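Local coordinates for peptidoglycan glycosyltransferase (Eggerthella lenta, PDB 4MNR), which belongs to the penicillin-binding proteins and carries a transpeptidase domain of the beta-lactamase superfamily, at residues Gly229-Thr232 with Leu233-Thr237. Numbering follows the deposited sequence.
Sequences GSLT and LAQAT
Thr232 and Gln235 illustrate the capping box, in which two residues at the start of a helix exchange bonds between side chain and backbone. Thr232 occupies the N-cap of the helix beginning at Leu233, and its OG1 accepts a nearly straight bond from Gln235 N at 3.1 Å. What brings the hydroxyl there is its first torsion (chi1 64°), which sets OG1 between the backbone N and the carbonyl carbon. The return bond runs from Thr232 N to Gln235 OE1, 2.9 Å long and equally straight at 166°, although the donor stands 34° off the plane of the amide carbonyl. Gln235 can span this gap because its first torsion sets CG beside the backbone N and anti to the carbonyl carbon; the extended chain then runs back along the strand past the hydroxyl, with Gln235 CG 3.2 Å from Thr232 OG1. Between them the two bonds satisfy one N-H of the first turn and one of the strand end, and probably limit rotation of both side chains.

A water steadies the amide further: it donates to Gln235 OE1 and to Ser230 O, so OE1 takes two hydrogen bonds and tethers the helix start to the preceding corner. The first helical backbone bond, Ala236 N to Thr232 O at 2.8 Å, closes the turn. Beside it, Leu231 packs CD1 against Ala236 CB at 4.1 Å, the N'/N4 pair of a hydrophobic staple, here a modest one with an alanine as the helical member. One turn on, Leu233 O accepts from both N and OG1 of Thr237, from opposite faces of its carbonyl plane.

Leu231 pairs through its backbone with Phe207 of strand 206-209, forming a small antiparallel sheet, whereas Leu233, Ala236 and Thr237 pack against helix 242-263; Thr237 also meets helices 188-197 and 368-384.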
ATOM      1  N   GLY A 229     -16.005  18.702 -19.619  1.00 15.92           N
ATOM      2  CA  GLY A 229     -16.877  19.829 -19.348  1.00 19.94           C
ATOM      3  C   GLY A 229     -16.917  20.123 -17.864  1.00 21.81           C
ATOM      4  O   GLY A 229     -15.919  19.983 -17.170  1.00 27.78           O
ATOM      5  N   SER A 230     -18.072  20.527 -17.358  1.00 17.27           N
ATOM      6  CA  SER A 230     -18.145  20.913 -15.957  1.00 20.68           C
ATOM      7  C   SER A 230     -18.535  19.701 -15.118  1.00 15.67           C
ATOM      8  O   SER A 230     -19.485  18.986 -15.452  1.00 19.06           O
ATOM      9  CB  SER A 230     -19.141  22.055 -15.760  1.00 31.40           C
ATOM     10  OG  SER A 230     -20.438  21.666 -16.160  1.00 41.07           O
ATOM     11  N   LEU A 231     -17.789  19.463 -14.042  1.00 13.73           N
ATOM     12  CA  LEU A 231     -18.058  18.323 -13.176  1.00 12.46           C
ATOM     13  C   LEU A 231     -18.207  18.755 -11.727  1.00 12.90           C
ATOM     14  O   LEU A 231     -17.512  19.658 -11.280  1.00 13.83           O
ATOM     15  CB  LEU A 231     -16.889  17.345 -13.248  1.00 14.23           C
ATOM     16  CG  LEU A 231     -16.556  16.706 -14.593  1.00 14.48           C
ATOM     17  CD1 LEU A 231     -15.335  15.826 -14.424  1.00 15.77           C
ATOM     18  CD2 LEU A 231     -17.734  15.891 -15.118  1.00 16.96           C
ATOM     19  N   THR A 232     -19.083  18.093 -10.973  1.00 14.52           N
ATOM     20  CA  THR A 232     -19.040  18.267  -9.529  1.00 13.43           C
ATOM     21  C   THR A 232     -17.782  17.577  -9.039  1.00 10.12           C
ATOM     22  O   THR A 232     -17.204  16.742  -9.742  1.00 12.20           O
ATOM     23  CB  THR A 232     -20.230  17.619  -8.800  1.00 13.93           C
ATOM     24  OG1 THR A 232     -20.179  16.201  -8.986  1.00 13.80           O
ATOM     25  CG2 THR A 232     -21.563  18.175  -9.305  1.00 15.42           C
ATOM     26  N   LEU A 233     -17.353  17.926  -7.832  1.00 10.03           N
ATOM     27  CA  LEU A 233     -16.161  17.315  -7.271  1.00 10.04           C
ATOM     28  C   LEU A 233     -16.328  15.797  -7.128  1.00 11.75           C
ATOM     29  O   LEU A 233     -15.371  15.045  -7.351  1.00 11.53           O
ATOM     30  CB  LEU A 233     -15.783  17.978  -5.948  1.00 10.72           C
ATOM     31  CG  LEU A 233     -14.528  17.485  -5.229  1.00 12.72           C
ATOM     32  CD1 LEU A 233     -13.332  17.542  -6.152  1.00 12.09           C
ATOM     33  CD2 LEU A 233     -14.291  18.345  -3.977  1.00 14.69           C
ATOM     34  N   ALA A 234     -17.539  15.348  -6.791  1.00 11.23           N
ATOM     35  CA  ALA A 234     -17.813  13.902  -6.745  1.00 12.91           C
ATOM     36  C   ALA A 234     -17.645  13.249  -8.117  1.00 10.30           C
ATOM     37  O   ALA A 234     -17.005  12.202  -8.245  1.00 12.22           O
ATOM     38  CB  ALA A 234     -19.212  13.623  -6.174  1.00 14.12           C
ATOM     39  N   GLN A 235     -18.202  13.868  -9.149  1.00 11.65           N
ATOM     40  CA  GLN A 235     -18.058  13.344 -10.506  1.00 11.80           C
ATOM     41  C   GLN A 235     -16.606  13.341 -10.954  1.00 12.95           C
ATOM     42  O   GLN A 235     -16.172  12.419 -11.642  1.00 12.86           O
ATOM     43  CB  GLN A 235     -18.896  14.146 -11.505  1.00 15.30           C
ATOM     44  CG  GLN A 235     -20.393  14.022 -11.287  1.00 19.18           C
ATOM     45  CD  GLN A 235     -21.200  15.076 -12.057  1.00 25.19           C
ATOM     46  OE1 GLN A 235     -20.691  16.143 -12.423  1.00 20.86           O
ATOM     47  NE2 GLN A 235     -22.475  14.776 -12.293  1.00 31.63           N
ATOM     48  N   ALA A 236     -15.859  14.375 -10.562  1.00  9.96           N
ATOM     49  CA  ALA A 236     -14.448  14.471 -10.921  1.00 11.32           C
ATOM     50  C   ALA A 236     -13.632  13.368 -10.241  1.00 10.24           C
ATOM     51  O   ALA A 236     -12.629  12.929 -10.770  1.00 12.53           O
ATOM     52  CB  ALA A 236     -13.892  15.834 -10.568  1.00 12.20           C
ATOM     53  N   THR A 237     -14.078  12.918  -9.075  1.00  8.85           N
ATOM     54  CA  THR A 237     -13.421  11.806  -8.402  1.00 10.02           C
ATOM     55  C   THR A 237     -13.773  10.520  -9.151  1.00 11.74           C
ATOM     56  O   THR A 237     -12.902   9.687  -9.393  1.00 11.95           O
ATOM     57  CB  THR A 237     -13.865  11.700  -6.931  1.00 11.09           C
ATOM     58  OG1 THR A 237     -13.651  12.959  -6.286  1.00 10.56           O
ATOM     59  CG2 THR A 237     -13.063  10.622  -6.192  1.00 12.86           C
TER
HETATM   60  O   HOH W   1     -21.856  18.026 -13.986  1.00 36.31           O